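Local coordinates for AA10A (Thermobifida fusca, PDB 5UIZ), which is a copper-dependent lytic polysaccharide monooxygenase of family AA10 that probably cleaves cellulose chains by oxidation, at residues G123-I136 / T188-T202. Residues are numbered along the deposited sequence; the frame is centred on the assembly and turned at random.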
loop_
_atom_site.group_PDB
_atom_site.type_symbol
_atom_site.label_atom_id
_atom_site.label_comp_id
_atom_site.label_asym_id
_atom_site.label_seq_id
_atom_site.Cartn_x
_atom_site.Cartn_y
_atom_site.Cartn_z
ATOM N N GLY A 123 -2.264 12.189 6.863
ATOM C CA GLY A 123 -3.337 12.415 7.822
ATOM C C GLY A 123 -3.851 11.142 8.423
ATOM O O GLY A 123 -3.167 10.151 8.370
ATOM N N PRO A 124 -5.047 11.165 9.025
ATOM C CA PRO A 124 -5.634 10.019 9.766
ATOM C C PRO A 124 -6.255 8.973 8.867
ATOM O O PRO A 124 -7.490 8.761 8.882
ATOM C CB PRO A 124 -6.709 10.667 10.613
ATOM C CG PRO A 124 -7.135 11.884 9.837
ATOM C CD PRO A 124 -5.895 12.367 9.117
ATOM N N TRP A 125 -5.416 8.306 8.093
ATOM C CA TRP A 125 -5.863 7.207 7.234
ATOM C C TRP A 125 -6.514 6.100 8.082
ATOM O O TRP A 125 -6.036 5.798 9.181
ATOM C CB TRP A 125 -4.664 6.604 6.463
ATOM C CG TRP A 125 -4.100 7.444 5.398
ATOM C CD1 TRP A 125 -3.090 8.301 5.514
ATOM C CD2 TRP A 125 -4.549 7.535 4.043
ATOM N NE1 TRP A 125 -2.850 8.917 4.326
ATOM C CE2 TRP A 125 -3.729 8.462 3.400
ATOM C CE3 TRP A 125 -5.555 6.919 3.318
ATOM C CZ2 TRP A 125 -3.862 8.787 2.048
ATOM C CZ3 TRP A 125 -5.697 7.237 2.005
ATOM C CH2 TRP A 125 -4.847 8.193 1.372
ATOM N N LYS A 126 -7.531 5.444 7.566
ATOM C CA LYS A 126 -8.168 4.374 8.363
ATOM C C LYS A 126 -7.206 3.202 8.492
ATOM O O LYS A 126 -6.556 2.835 7.504
ATOM C CB LYS A 126 -9.451 3.870 7.720
ATOM C CG LYS A 126 -10.515 4.920 7.589
ATOM C CD LYS A 126 -10.980 5.442 8.947
ATOM C CE LYS A 126 -12.154 6.379 8.752
ATOM N NZ LYS A 126 -12.186 7.268 9.918
ATOM N N THR A 127 -7.132 2.624 9.698
ATOM C CA THR A 127 -6.210 1.552 9.991
ATOM C C THR A 127 -6.955 0.208 10.098
ATOM O O THR A 127 -8.128 0.179 10.395
ATOM C CB THR A 127 -5.450 1.799 11.265
ATOM O OG1 THR A 127 -6.384 1.948 12.313
ATOM C CG2 THR A 127 -4.603 3.067 11.187
ATOM N N THR A 128 -6.251 -0.884 9.777
ATOM C CA THR A 128 -6.618 -2.227 10.188
ATOM C C THR A 128 -5.850 -2.571 11.485
ATOM O O THR A 128 -4.643 -2.375 11.562
ATOM C CB THR A 128 -6.239 -3.281 9.149
ATOM O OG1 THR A 128 -6.820 -2.957 7.880
ATOM C CG2 THR A 128 -6.788 -4.627 9.570
ATOM N N ASP A 129 -6.549 -3.085 12.489
ATOM C CA ASP A 129 -5.882 -3.577 13.724
ATOM C C ASP A 129 -5.132 -4.889 13.437
ATOM O O ASP A 129 -5.689 -5.789 12.862
ATOM C CB ASP A 129 -6.877 -3.788 14.894
ATOM C CG ASP A 129 -7.399 -2.467 15.491
ATOM O OD1 ASP A 129 -6.853 -1.367 15.251
ATOM O OD2 ASP A 129 -8.394 -2.531 16.226
ATOM N N VAL A 130 -3.848 -4.946 13.793
ATOM C CA VAL A 130 -3.068 -6.138 13.641
ATOM C C VAL A 130 -2.208 -6.380 14.902
ATOM O O VAL A 130 -1.908 -5.457 15.640
ATOM C CB VAL A 130 -2.140 -6.083 12.413
ATOM C CG1 VAL A 130 -2.935 -6.008 11.124
ATOM C CG2 VAL A 130 -1.117 -4.943 12.486
ATOM N N ASN A 131 -1.783 -7.620 15.082
ATOM C CA ASN A 131 -0.750 -7.936 16.051
ATOM C C ASN A 131 0.572 -7.739 15.392
ATOM O O ASN A 131 0.645 -7.583 14.176
ATOM C CB ASN A 131 -0.906 -9.364 16.584
ATOM C CG ASN A 131 -2.195 -9.542 17.313
ATOM O OD1 ASN A 131 -2.982 -10.379 16.953
ATOM N ND2 ASN A 131 -2.451 -8.703 18.311
ATOM N N ASN A 132 1.629 -7.767 16.208
ATOM C CA ASN A 132 2.995 -7.693 15.699
ATOM C C ASN A 132 3.297 -8.766 14.700
ATOM O O ASN A 132 4.077 -8.544 13.804
ATOM C CB ASN A 132 4.034 -7.644 16.821
ATOM C CG ASN A 132 3.982 -6.313 17.559
ATOM O OD1 ASN A 132 3.230 -6.164 18.523
ATOM N ND2 ASN A 132 4.712 -5.312 17.055
ATOM N N THR A 133 2.638 -9.905 14.814
ATOM C CA THR A 133 2.729 -10.939 13.801
ATOM C C THR A 133 1.408 -10.906 13.083
ATOM O O THR A 133 0.391 -10.981 13.735
ATOM C CB THR A 133 3.009 -12.289 14.463
ATOM O OG1 THR A 133 4.339 -12.214 15.004
ATOM C CG2 THR A 133 2.912 -13.417 13.484
ATOM N N PHE A 134 1.437 -10.719 11.760
ATOM C CA PHE A 134 0.210 -10.612 10.973
ATOM C C PHE A 134 0.441 -11.204 9.610
ATOM O O PHE A 134 1.605 -11.453 9.208
ATOM C CB PHE A 134 -0.289 -9.159 10.886
ATOM C CG PHE A 134 0.666 -8.217 10.202
ATOM C CD1 PHE A 134 1.702 -7.623 10.909
ATOM C CD2 PHE A 134 0.526 -7.928 8.865
ATOM C CE1 PHE A 134 2.601 -6.780 10.285
ATOM C CE2 PHE A 134 1.432 -7.085 8.231
ATOM C CZ PHE A 134 2.473 -6.513 8.942
ATOM N N THR A 135 -0.671 -11.459 8.929
ATOM C CA THR A 135 -0.681 -12.052 7.584
ATOM C C THR A 135 -0.947 -11.011 6.497
ATOM O O THR A 135 -1.852 -10.190 6.568
ATOM C CB THR A 135 -1.731 -13.212 7.494
ATOM O OG1 THR A 135 -1.371 -14.242 8.438
ATOM C CG2 THR A 135 -1.787 -13.823 6.088
ATOM N N ILE A 136 -0.142 -11.075 5.456
ATOM C CA ILE A 136 -0.373 -10.307 4.276
ATOM C C ILE A 136 -1.088 -11.184 3.284
ATOM O O ILE A 136 -0.578 -12.238 2.915
ATOM C CB ILE A 136 0.928 -9.832 3.669
ATOM C CG1 ILE A 136 1.703 -9.007 4.728
ATOM C CG2 ILE A 136 0.648 -9.105 2.359
ATOM C CD1 ILE A 136 2.193 -7.629 4.328
ATOM N N THR A 188 2.978 -14.757 6.471
ATOM C CA THR A 188 2.956 -14.155 7.787
ATOM C C THR A 188 4.281 -13.437 8.021
ATOM O O THR A 188 5.331 -13.931 7.653
ATOM C CB THR A 188 2.758 -15.251 8.860
ATOM O OG1 THR A 188 1.645 -16.068 8.485
ATOM C CG2 THR A 188 2.499 -14.657 10.224
ATOM N N VAL A 189 4.216 -12.238 8.593
ATOM C CA VAL A 189 5.391 -11.431 8.806
ATOM C C VAL A 189 5.341 -11.046 10.278
ATOM O O VAL A 189 4.300 -11.084 10.899
ATOM C CB VAL A 189 5.412 -10.191 7.920
ATOM C CG1 VAL A 189 5.105 -10.529 6.475
ATOM C CG2 VAL A 189 4.458 -9.141 8.418
ATOM N N HIS A 190 6.483 -10.669 10.812
ATOM C CA HIS A 190 6.564 -10.205 12.148
ATOM C C HIS A 190 7.208 -8.860 12.115
ATOM O O HIS A 190 8.287 -8.704 11.519
ATOM C CB HIS A 190 7.394 -11.161 13.025
ATOM C CG HIS A 190 7.576 -10.632 14.393
ATOM N ND1 HIS A 190 6.531 -10.558 15.291
ATOM C CD2 HIS A 190 8.619 -10.004 14.971
ATOM C CE1 HIS A 190 6.950 -9.994 16.407
ATOM N NE2 HIS A 190 8.201 -9.606 16.222
ATOM N N ALA A 191 6.562 -7.882 12.759
ATOM C CA ALA A 191 7.118 -6.515 12.814
ATOM C C ALA A 191 7.407 -6.159 14.252
ATOM O O ALA A 191 6.489 -5.787 14.984
ATOM C CB ALA A 191 6.150 -5.508 12.231
ATOM N N PRO A 192 8.676 -6.248 14.650
ATOM C CA PRO A 192 9.020 -6.190 16.069
ATOM C C PRO A 192 8.996 -4.774 16.612
ATOM O O PRO A 192 9.230 -3.838 15.856
ATOM C CB PRO A 192 10.460 -6.703 16.112
ATOM C CG PRO A 192 10.993 -6.486 14.723
ATOM C CD PRO A 192 9.816 -6.649 13.802
ATOM N N ASN A 193 8.732 -4.640 17.910
ATOM C CA ASN A 193 8.916 -3.378 18.631
ATOM C C ASN A 193 8.041 -2.234 18.092
ATOM O O ASN A 193 8.502 -1.097 17.981
ATOM C CB ASN A 193 10.410 -2.973 18.634
ATOM C CG ASN A 193 11.297 -4.035 19.253
ATOM O OD1 ASN A 193 11.017 -4.498 20.347
ATOM N ND2 ASN A 193 12.358 -4.440 18.546
ATOM N N ARG A 194 6.802 -2.551 17.734
ATOM C CA ARG A 194 5.873 -1.575 17.213
ATOM C C ARG A 194 4.571 -1.591 17.954
ATOM O O ARG A 194 4.017 -2.641 18.280
ATOM C CB ARG A 194 5.642 -1.771 15.725
ATOM C CG ARG A 194 6.824 -1.212 14.912
ATOM C CD ARG A 194 7.108 -2.096 13.774
ATOM N NE ARG A 194 8.091 -1.556 12.838
ATOM C CZ ARG A 194 9.306 -2.031 12.621
ATOM N NH1 ARG A 194 9.812 -3.063 13.299
ATOM N NH2 ARG A 194 10.025 -1.490 11.668
ATOM N N SER A 195 4.054 -0.383 18.154
ATOM C CA SER A 195 2.777 -0.228 18.785
ATOM C C SER A 195 2.015 0.942 18.204
ATOM O O SER A 195 2.607 1.949 17.882
ATOM C CB SER A 195 3.024 -0.048 20.280
ATOM O OG SER A 195 1.809 -0.275 20.940
ATOM N N GLY A 196 0.710 0.787 18.066
ATOM C CA GLY A 196 -0.153 1.855 17.584
ATOM C C GLY A 196 -0.029 2.032 16.075
ATOM O O GLY A 196 0.260 1.073 15.354
ATOM N N ARG A 197 -0.238 3.253 15.618
ATOM C CA ARG A 197 -0.457 3.560 14.192
ATOM C C ARG A 197 0.861 3.494 13.402
ATOM O O ARG A 197 1.871 4.121 13.763
ATOM C CB ARG A 197 -1.087 4.930 14.022
ATOM C CG ARG A 197 -1.149 5.408 12.570
ATOM C CD ARG A 197 -1.634 6.871 12.478
ATOM N NE ARG A 197 -3.085 6.988 12.581
ATOM C CZ ARG A 197 -3.924 6.729 11.604
ATOM N NH1 ARG A 197 -3.504 6.295 10.411
ATOM N NH2 ARG A 197 -5.222 6.917 11.802
ATOM N N HIS A 198 0.829 2.728 12.317
ATOM C CA HIS A 198 1.963 2.559 11.466
ATOM C C HIS A 198 1.540 2.394 10.017
ATOM O O HIS A 198 0.338 2.303 9.676
ATOM C CB HIS A 198 2.742 1.340 11.939
ATOM C CG HIS A 198 3.629 1.630 13.086
ATOM N ND1 HIS A 198 4.828 2.278 12.934
ATOM C CD2 HIS A 198 3.483 1.405 14.417
ATOM C CE1 HIS A 198 5.378 2.451 14.126
ATOM N NE2 HIS A 198 4.579 1.946 15.043
ATOM N N VAL A 199 2.541 2.328 9.173
ATOM C CA VAL A 199 2.353 1.974 7.765
ATOM C C VAL A 199 3.130 0.731 7.372
ATOM O O VAL A 199 4.289 0.604 7.692
ATOM C CB VAL A 199 2.779 3.126 6.879
ATOM C CG1 VAL A 199 2.512 2.834 5.408
ATOM C CG2 VAL A 199 1.997 4.342 7.267
ATOM N N VAL A 200 2.448 -0.194 6.745
ATOM C CA VAL A 200 3.076 -1.360 6.194
ATOM C C VAL A 200 3.219 -1.040 4.688
ATOM O O VAL A 200 2.250 -0.678 4.009
ATOM C CB VAL A 200 2.206 -2.574 6.364
ATOM C CG1 VAL A 200 2.849 -3.781 5.675
ATOM C CG2 VAL A 200 1.915 -2.832 7.828
ATOM N N PHE A 201 4.450 -1.099 4.207
ATOM C CA PHE A 201 4.737 -0.921 2.783
ATOM C C PHE A 201 5.212 -2.212 2.100
ATOM O O PHE A 201 6.289 -2.730 2.406
ATOM C CB PHE A 201 5.731 0.219 2.640
ATOM C CG PHE A 201 6.013 0.600 1.241
ATOM C CD1 PHE A 201 5.021 1.058 0.450
ATOM C CD2 PHE A 201 7.310 0.502 0.716
ATOM C CE1 PHE A 201 5.257 1.427 -0.878
ATOM C CE2 PHE A 201 7.546 0.851 -0.592
ATOM C CZ PHE A 201 6.520 1.332 -1.392
ATOM N N THR A 202 4.393 -2.740 1.214
ATOM C CA THR A 202 4.637 -4.014 0.535
ATOM C C THR A 202 5.025 -3.778 -0.950
ATOM O O THR A 202 4.331 -3.062 -1.697
ATOM C CB THR A 202 3.392 -4.918 0.610
ATOM O OG1 THR A 202 3.068 -5.159 1.966
ATOM C CG2 THR A 202 3.627 -6.250 -0.044
#
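F134 and V189 form a hydrogen-bonded antiparallel pair in the three-stranded sheet of the LPMO beta-sandwich, far from the copper site. F134 N reaches V189 O at 3.0 Å, and V189 N returns a bond to F134 O. Their side chains turn inward, where V189 CG2 lies over one face of the F134 ring, 3.6 Å from its centroid, a CH-pi contact. The ring gets there because CG stands between the backbone N and carbonyl carbon (chi1 62°), which tips it back over the neighbouring strand. A191 CB lies at the ring edge, and V200 CG2 approaches CZ from the facing sheet. I136 CD1 packs on V200 CG1 and also meets the hydroxyl T202 OG1; beta-branched V189, I136 and V200 suit extended strands, and their apolar branches pack between the sheets. On the outer face, T133 OG1 and H190 ND1 share a hydrogen bond of 2.8 Å in the plane of the imidazole, and the methyls of T133 and T188 touch.

N132 ties down the loop that follows H190 and carries the chain to the other sheet. Its carbonyl accepts A191 N, and its ND2 spends both hydrogens, on A191 O (2.8 Å) and on a lone pair of R194 O; a short amide suits this two-way grip. R194 in turn bonds P192 O through NH1 and T154 O through NE. Farther along, R197 bends at chi3 (-81°), laying its guanidinium between T127 CG2 and P124 CA on opposite faces. Arginine's long chain and paired end nitrogens suit this reach: NH1 (2.9 Å) and NH2 both clasp W125 O, near the guanidinium plane.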